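Local coordinates for protein ATP:cob(I)alamin adenosyltransferase, putative (Burkholderia thailandensis, PDB 2ZHZ) that probably transfers the adenosyl group of ATP to the cobalt of reduced cobalamin, giving adenosylcobalamin and triphosphate, and works as a homotrimer, at residues E108-G113 with G172-W177; R116-A121 with V161-L166. All coordinates share one frame; numbering follows the deposited sequence.

Interaction 1: residues E108-G113 with G172-W177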
ATOM      1  N   GLU B 108      -0.201 -27.399   2.295  1.00 49.51           N
ATOM      2  CA  GLU B 108       1.102 -26.806   2.017  1.00 45.12           C
ATOM      3  C   GLU B 108       1.027 -25.303   2.231  1.00 41.60           C
ATOM      4  O   GLU B 108      -0.062 -24.744   2.367  1.00 38.12           O
ATOM      5  CB  GLU B 108       1.503 -27.063   0.560  1.00 48.19           C
ATOM      6  CG  GLU B 108       0.885 -28.304  -0.072  1.00 52.85           C
ATOM      7  CD  GLU B 108       1.281 -29.586   0.630  1.00 55.59           C
ATOM      8  OE1 GLU B 108       0.896 -29.769   1.805  1.00 55.96           O
ATOM      9  OE2 GLU B 108       1.980 -30.413   0.003  1.00 57.71           O
ATOM     10  N   PHE B 109       2.185 -24.651   2.271  1.00 36.03           N
ATOM     11  CA  PHE B 109       2.212 -23.203   2.419  1.00 32.50           C
ATOM     12  C   PHE B 109       1.690 -22.683   1.094  1.00 29.86           C
ATOM     13  O   PHE B 109       1.940 -23.286   0.051  1.00 29.63           O
ATOM     14  CB  PHE B 109       3.637 -22.682   2.605  1.00 34.26           C
ATOM     15  CG  PHE B 109       4.248 -23.016   3.927  1.00 36.80           C
ATOM     16  CD1 PHE B 109       5.245 -23.979   4.022  1.00 38.95           C
ATOM     17  CD2 PHE B 109       3.848 -22.349   5.078  1.00 39.16           C
ATOM     18  CE1 PHE B 109       5.842 -24.269   5.244  1.00 40.52           C
ATOM     19  CE2 PHE B 109       4.437 -22.632   6.308  1.00 41.86           C
ATOM     20  CZ  PHE B 109       5.436 -23.594   6.392  1.00 41.72           C
ATOM     21  N   ILE B 110       0.963 -21.577   1.117  1.00 28.55           N
ATOM     22  CA  ILE B 110       0.461 -21.034  -0.132  1.00 27.89           C
ATOM     23  C   ILE B 110       1.084 -19.677  -0.416  1.00 24.17           C
ATOM     24  O   ILE B 110       1.552 -18.988   0.491  1.00 22.84           O
ATOM     25  CB  ILE B 110      -1.076 -20.898  -0.127  1.00 31.50           C
ATOM     26  CG1 ILE B 110      -1.514 -19.844   0.884  1.00 31.67           C
ATOM     27  CG2 ILE B 110      -1.714 -22.239   0.204  1.00 31.29           C
ATOM     28  CD1 ILE B 110      -3.009 -19.608   0.883  1.00 38.41           C
ATOM     29  N   LEU B 111       1.101 -19.316  -1.691  1.00 22.46           N
ATOM     30  CA  LEU B 111       1.651 -18.042  -2.127  1.00 21.19           C
ATOM     31  C   LEU B 111       0.481 -17.095  -2.362  1.00 19.66           C
ATOM     32  O   LEU B 111      -0.610 -17.526  -2.739  1.00 20.73           O
ATOM     33  CB  LEU B 111       2.442 -18.229  -3.425  1.00 18.99           C
ATOM     34  CG  LEU B 111       3.626 -19.195  -3.353  1.00 20.62           C
ATOM     35  CD1 LEU B 111       4.270 -19.337  -4.726  1.00 20.16           C
ATOM     36  CD2 LEU B 111       4.630 -18.684  -2.336  1.00 22.17           C
ATOM     37  N   PRO B 112       0.690 -15.789  -2.139  1.00 18.21           N
ATOM     38  CA  PRO B 112      -0.403 -14.835  -2.352  1.00 16.11           C
ATOM     39  C   PRO B 112      -0.731 -14.661  -3.835  1.00 16.96           C
ATOM     40  O   PRO B 112       0.122 -14.271  -4.630  1.00 16.55           O
ATOM     41  CB  PRO B 112       0.121 -13.557  -1.701  1.00 14.36           C
ATOM     42  CG  PRO B 112       1.618 -13.664  -1.905  1.00 15.43           C
ATOM     43  CD  PRO B 112       1.895 -15.121  -1.609  1.00 18.13           C
ATOM     44  N   GLY B 113      -1.971 -14.960  -4.206  1.00 17.24           N
ATOM     45  CA  GLY B 113      -2.368 -14.829  -5.596  1.00 17.80           C
ATOM     46  C   GLY B 113      -3.512 -15.746  -5.973  1.00 19.41           C
ATOM     47  O   GLY B 113      -4.167 -16.317  -5.104  1.00 19.73           O
ATOM     48  N   GLY B 172     -11.195 -21.916  -8.985  1.00 37.06           N
ATOM     49  CA  GLY B 172      -9.786 -22.251  -8.969  1.00 37.28           C
ATOM     50  C   GLY B 172      -9.337 -22.789  -7.628  1.00 36.88           C
ATOM     51  O   GLY B 172     -10.134 -23.338  -6.863  1.00 38.30           O
ATOM     52  N   ALA B 173      -8.052 -22.631  -7.340  1.00 36.10           N
ATOM     53  CA  ALA B 173      -7.489 -23.104  -6.085  1.00 35.43           C
ATOM     54  C   ALA B 173      -6.382 -22.158  -5.637  1.00 33.14           C
ATOM     55  O   ALA B 173      -6.043 -21.208  -6.342  1.00 32.69           O
ATOM     56  CB  ALA B 173      -6.939 -24.516  -6.258  1.00 35.08           C
ATOM     57  N   ASP B 174      -5.820 -22.421  -4.464  1.00 33.29           N
ATOM     58  CA  ASP B 174      -4.750 -21.586  -3.940  1.00 31.13           C
ATOM     59  C   ASP B 174      -3.423 -21.932  -4.607  1.00 31.03           C
ATOM     60  O   ASP B 174      -3.188 -23.081  -4.996  1.00 30.73           O
ATOM     61  CB  ASP B 174      -4.628 -21.767  -2.426  1.00 32.81           C
ATOM     62  CG  ASP B 174      -5.902 -21.401  -1.692  1.00 32.83           C
ATOM     63  OD1 ASP B 174      -6.401 -20.278  -1.902  1.00 29.66           O
ATOM     64  OD2 ASP B 174      -6.399 -22.236  -0.909  1.00 34.63           O
ATOM     65  N   VAL B 175      -2.567 -20.926  -4.748  1.00 27.02           N
ATOM     66  CA  VAL B 175      -1.252 -21.109  -5.348  1.00 25.10           C
ATOM     67  C   VAL B 175      -0.349 -21.673  -4.259  1.00 26.08           C
ATOM     68  O   VAL B 175      -0.178 -21.054  -3.210  1.00 24.41           O
ATOM     69  CB  VAL B 175      -0.680 -19.766  -5.841  1.00 22.73           C
ATOM     70  CG1 VAL B 175       0.640 -19.993  -6.558  1.00 21.58           C
ATOM     71  CG2 VAL B 175      -1.680 -19.086  -6.760  1.00 24.25           C
ATOM     72  N   LEU B 176       0.226 -22.846  -4.508  1.00 26.46           N
ATOM     73  CA  LEU B 176       1.076 -23.489  -3.516  1.00 29.93           C
ATOM     74  C   LEU B 176       2.571 -23.215  -3.673  1.00 29.91           C
ATOM     75  O   LEU B 176       3.080 -23.069  -4.783  1.00 28.25           O
ATOM     76  CB  LEU B 176       0.835 -25.000  -3.535  1.00 33.26           C
ATOM     77  CG  LEU B 176      -0.622 -25.447  -3.395  1.00 35.64           C
ATOM     78  CD1 LEU B 176      -0.701 -26.959  -3.506  1.00 38.89           C
ATOM     79  CD2 LEU B 176      -1.188 -24.976  -2.061  1.00 39.01           C
ATOM     80  N   TRP B 177       3.263 -23.147  -2.540  1.00 30.46           N
ATOM     81  CA  TRP B 177       4.700 -22.916  -2.527  1.00 31.32           C
ATOM     82  C   TRP B 177       5.384 -24.244  -2.836  1.00 32.80           C
ATOM     83  O   TRP B 177       4.858 -25.307  -2.515  1.00 30.63           O
ATOM     84  CB  TRP B 177       5.134 -22.411  -1.151  1.00 33.92           C
ATOM     85  CG  TRP B 177       6.613 -22.275  -0.998  1.00 37.85           C
ATOM     86  CD1 TRP B 177       7.445 -21.470  -1.724  1.00 37.13           C
ATOM     87  CD2 TRP B 177       7.442 -22.965  -0.056  1.00 40.94           C
ATOM     88  NE1 TRP B 177       8.742 -21.616  -1.290  1.00 38.35           N
ATOM     89  CE2 TRP B 177       8.768 -22.527  -0.267  1.00 41.89           C
ATOM     90  CE3 TRP B 177       7.193 -23.912   0.948  1.00 44.70           C
ATOM     91  CZ2 TRP B 177       9.845 -23.004   0.490  1.00 43.95           C
ATOM     92  CZ3 TRP B 177       8.266 -24.389   1.702  1.00 46.48           C
ATOM     93  CH2 TRP B 177       9.575 -23.932   1.467  1.00 46.05           C
TER
HETATM   94  O   HOH W   1      -3.048 -18.375  -3.468  1.00 22.44           O
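Phe109 and Trp177 meet side by side, their side chains pointing the same way. Phe109 CD1 comes within 3.6 Å of Trp177 CE3. The ring planes stand at 72°, an oblique pairing. The centroids of the phenyl ring and of the six-membered indole ring are 5.8 Å apart. Trp177 reaches this place because CG stands anti to its backbone N (chi1 174°), which carries the indole out along the phenyl group. Leu111 CD2 lies 3.9 Å from Trp177 CB and nearly as close to Trp177 CD1. The same leucine crosses Val175 at about a right angle, CB against CG1, while Val175 CG2 faces the backbone of Gly113. Leu176 CB sets out away from 108-113, but the chain then brings CD2 back to touch Ile110 CG2 at 3.6 Å.

The backbones form one antiparallel bridge, the non-hydrogen-bonded pair Ile110 and Leu176, whose side chains diverge. Two bonds flank it: Trp177 N donates to Phe109 O over 2.9 Å, almost straight at 174°, and Leu111 N donates to Val175 O. A water joins the segments further along, accepting from Val175 N and donating to Leu111 O and Gly113 O. The backbone angles of Gly113 would press any CB against Pro112 O, which accounts for glycine there. Phe70 of a second subunit meets both aromatic rings, and Gln66 of that subunit bonds Pro112 O.

Two direct bonds and one three-bond water thus hold the short strands in register, while the Phe109 and Trp177 rings together offer an apolar surface to Phe70 of the neighbouring subunit.

Interaction 2: residues R116-A121 with V161-L166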
ATOM      1  N   ARG B 116      -8.117 -12.798  -9.475  1.00 20.47           N
ATOM      2  CA  ARG B 116      -7.859 -11.391  -9.176  1.00 20.87           C
ATOM      3  C   ARG B 116      -8.395 -10.969  -7.810  1.00 21.20           C
ATOM      4  O   ARG B 116      -7.742 -10.221  -7.086  1.00 19.81           O
ATOM      5  CB  ARG B 116      -8.453 -10.491 -10.262  1.00 24.45           C
ATOM      6  CG  ARG B 116      -8.151  -9.007 -10.073  1.00 23.01           C
ATOM      7  CD  ARG B 116      -8.501  -8.238 -11.338  1.00 29.12           C
ATOM      8  NE  ARG B 116      -7.686  -8.690 -12.465  1.00 32.45           N
ATOM      9  CZ  ARG B 116      -8.086  -8.694 -13.734  1.00 34.48           C
ATOM     10  NH1 ARG B 116      -9.302  -8.271 -14.050  1.00 35.10           N
ATOM     11  NH2 ARG B 116      -7.268  -9.124 -14.688  1.00 30.78           N
ATOM     12  N   GLY B 117      -9.586 -11.446  -7.460  1.00 20.53           N
ATOM     13  CA  GLY B 117     -10.162 -11.094  -6.174  1.00 19.67           C
ATOM     14  C   GLY B 117      -9.354 -11.639  -5.007  1.00 18.58           C
ATOM     15  O   GLY B 117      -9.124 -10.943  -4.015  1.00 18.20           O
ATOM     16  N   ALA B 118      -8.927 -12.892  -5.117  1.00 16.75           N
ATOM     17  CA  ALA B 118      -8.133 -13.516  -4.062  1.00 14.69           C
ATOM     18  C   ALA B 118      -6.787 -12.812  -3.928  1.00 15.44           C
ATOM     19  O   ALA B 118      -6.261 -12.657  -2.822  1.00 13.19           O
ATOM     20  CB  ALA B 118      -7.914 -14.991  -4.370  1.00 12.91           C
ATOM     21  N   ALA B 119      -6.224 -12.400  -5.061  1.00 15.23           N
ATOM     22  CA  ALA B 119      -4.941 -11.704  -5.062  1.00 16.59           C
ATOM     23  C   ALA B 119      -5.085 -10.365  -4.344  1.00 15.68           C
ATOM     24  O   ALA B 119      -4.225  -9.974  -3.554  1.00 15.21           O
ATOM     25  CB  ALA B 119      -4.461 -11.483  -6.490  1.00 16.14           C
ATOM     26  N   LEU B 120      -6.175  -9.661  -4.622  1.00 14.39           N
ATOM     27  CA  LEU B 120      -6.416  -8.375  -3.985  1.00 15.81           C
ATOM     28  C   LEU B 120      -6.631  -8.571  -2.486  1.00 15.69           C
ATOM     29  O   LEU B 120      -6.182  -7.760  -1.677  1.00 14.48           O
ATOM     30  CB  LEU B 120      -7.630  -7.686  -4.619  1.00 14.04           C
ATOM     31  CG  LEU B 120      -7.390  -7.138  -6.033  1.00 19.44           C
ATOM     32  CD1 LEU B 120      -8.707  -6.666  -6.648  1.00 18.17           C
ATOM     33  CD2 LEU B 120      -6.380  -5.990  -5.967  1.00 18.85           C
ATOM     34  N   ALA B 121      -7.304  -9.658  -2.117  1.00 14.07           N
ATOM     35  CA  ALA B 121      -7.552  -9.947  -0.712  1.00 14.35           C
ATOM     36  C   ALA B 121      -6.217 -10.122   0.012  1.00 14.02           C
ATOM     37  O   ALA B 121      -6.074  -9.732   1.175  1.00 12.67           O
ATOM     38  CB  ALA B 121      -8.401 -11.213  -0.574  1.00 16.68           C
ATOM     39  N   VAL B 161      -8.194 -16.043   4.879  1.00 15.31           N
ATOM     40  CA  VAL B 161      -9.261 -17.021   4.695  1.00 16.29           C
ATOM     41  C   VAL B 161     -10.179 -16.651   3.538  1.00 16.24           C
ATOM     42  O   VAL B 161     -10.559 -17.507   2.743  1.00 16.62           O
ATOM     43  CB  VAL B 161     -10.089 -17.175   5.986  1.00 18.84           C
ATOM     44  CG1 VAL B 161     -11.257 -18.136   5.757  1.00 20.84           C
ATOM     45  CG2 VAL B 161      -9.198 -17.696   7.096  1.00 16.22           C
ATOM     46  N   LEU B 162     -10.526 -15.371   3.431  1.00 16.09           N
ATOM     47  CA  LEU B 162     -11.396 -14.930   2.354  1.00 17.55           C
ATOM     48  C   LEU B 162     -10.712 -15.068   1.004  1.00 16.81           C
ATOM     49  O   LEU B 162     -11.375 -15.278  -0.011  1.00 19.12           O
ATOM     50  CB  LEU B 162     -11.849 -13.484   2.580  1.00 16.84           C
ATOM     51  CG  LEU B 162     -12.817 -13.262   3.744  1.00 20.79           C
ATOM     52  CD1 LEU B 162     -13.199 -11.794   3.793  1.00 22.19           C
ATOM     53  CD2 LEU B 162     -14.072 -14.128   3.571  1.00 22.87           C
ATOM     54  N   ALA B 163      -9.386 -14.953   0.980  1.00 17.19           N
ATOM     55  CA  ALA B 163      -8.658 -15.112  -0.276  1.00 16.40           C
ATOM     56  C   ALA B 163      -8.867 -16.550  -0.771  1.00 17.12           C
ATOM     57  O   ALA B 163      -9.088 -16.780  -1.958  1.00 17.78           O
ATOM     58  CB  ALA B 163      -7.166 -14.829  -0.071  1.00 13.35           C
ATOM     59  N   ARG B 164      -8.806 -17.515   0.146  1.00 18.31           N
ATOM     60  CA  ARG B 164      -9.012 -18.918  -0.217  1.00 20.22           C
ATOM     61  C   ARG B 164     -10.451 -19.109  -0.685  1.00 20.30           C
ATOM     62  O   ARG B 164     -10.711 -19.824  -1.653  1.00 21.62           O
ATOM     63  CB  ARG B 164      -8.734 -19.840   0.975  1.00 19.37           C
ATOM     64  CG  ARG B 164      -7.292 -19.830   1.474  1.00 21.36           C
ATOM     65  CD  ARG B 164      -7.081 -20.899   2.538  1.00 21.98           C
ATOM     66  NE  ARG B 164      -7.312 -22.239   1.994  1.00 20.81           N
ATOM     67  CZ  ARG B 164      -7.659 -23.301   2.718  1.00 23.62           C
ATOM     68  NH1 ARG B 164      -7.821 -23.199   4.029  1.00 20.42           N
ATOM     69  NH2 ARG B 164      -7.857 -24.470   2.122  1.00 23.68           N
ATOM     70  N   VAL B 165     -11.385 -18.466   0.010  1.00 22.60           N
ATOM     71  CA  VAL B 165     -12.797 -18.543  -0.347  1.00 21.15           C
ATOM     72  C   VAL B 165     -13.000 -18.016  -1.761  1.00 22.42           C
ATOM     73  O   VAL B 165     -13.752 -18.599  -2.547  1.00 21.26           O
ATOM     74  CB  VAL B 165     -13.668 -17.705   0.618  1.00 21.01           C
ATOM     75  CG1 VAL B 165     -15.087 -17.585   0.076  1.00 21.72           C
ATOM     76  CG2 VAL B 165     -13.680 -18.348   1.993  1.00 20.73           C
ATOM     77  N   LEU B 166     -12.326 -16.916  -2.086  1.00 20.42           N
ATOM     78  CA  LEU B 166     -12.446 -16.310  -3.408  1.00 19.78           C
ATOM     79  C   LEU B 166     -11.832 -17.140  -4.532  1.00 21.60           C
ATOM     80  O   LEU B 166     -12.318 -17.107  -5.664  1.00 22.04           O
ATOM     81  CB  LEU B 166     -11.849 -14.895  -3.403  1.00 19.14           C
ATOM     82  CG  LEU B 166     -12.685 -13.885  -2.604  1.00 17.89           C
ATOM     83  CD1 LEU B 166     -12.010 -12.513  -2.598  1.00 17.97           C
ATOM     84  CD2 LEU B 166     -14.078 -13.784  -3.217  1.00 17.63           C
TER
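Ala118 presses its methyl group onto the backbone of the opposing helix, CB lying 3.2 Å from Ala163 O. Ala163 answers in kind, with its own CB 3.6 Å from Ala118 O, so that each methyl lies against the other's carbonyl oxygen. The main chains are correspondingly near, with a CA-CA distance of 4.1 Å for this pair. One turn along, Ala121 CB meets Ala163 CB at 3.9 Å and continues the seam of small side chains. The axes of the two short segments approach to 7.9 Å and run at 174°, almost exactly antiparallel, a spacing consistent with alanines at 118, 121 and 163, where the backbones meet.

Leu166 supplies the bulkier part of the contact. Its CG stands anti to the carbonyl carbon (chi1 -70°), which lets CD1 come over the backbone of Gly117, 3.6 Å from its O, while CB rests against Ala118. Leu49 of helix 31-50 closes over Ala121 and Leu166.

Away from this seam the flanks face other partners. Ala119 and Leu120 pack against Gly47 and Val48 of a second subunit, and Val161 against helix 86-101. The outer flanks are less enclosed, at Arg116 on one helix and Val165 on the other, though each still meets partners: Arg116 NH2 bonds Ala51 O of the second subunit, and Val165 rests on Val58 and Tyr99.

Only 206 Å² is buried between the segments, yet four of the five touching residues are buried in the assembly. Such close antiparallel pairing through small residues belongs to the core of the helix bundle that is the fold of PduO-type adenosyltransferases.

From the N terminus, the chain enters interaction 1 at 108-113 and passes directly into helix 116-141, whose first turns form one side of interaction 2. Helix 147-169 returns antiparallel and supplies 161-166, closing the inner loop; the chain then reaches 172-177 and closes the outer one. Interaction 2 is therefore nested inside interaction 1, and the two short strands extend from the paired helix ends. Their centres lie 11 Å apart and they touch: Asp174 OD2 is 3.0 Å from Arg164 NE in a salt bridge, and Gly113 packs on Ala118 and Ala119. Together they tie the C-terminal strand to the helix bundle, beside a second subunit that both contacts touch.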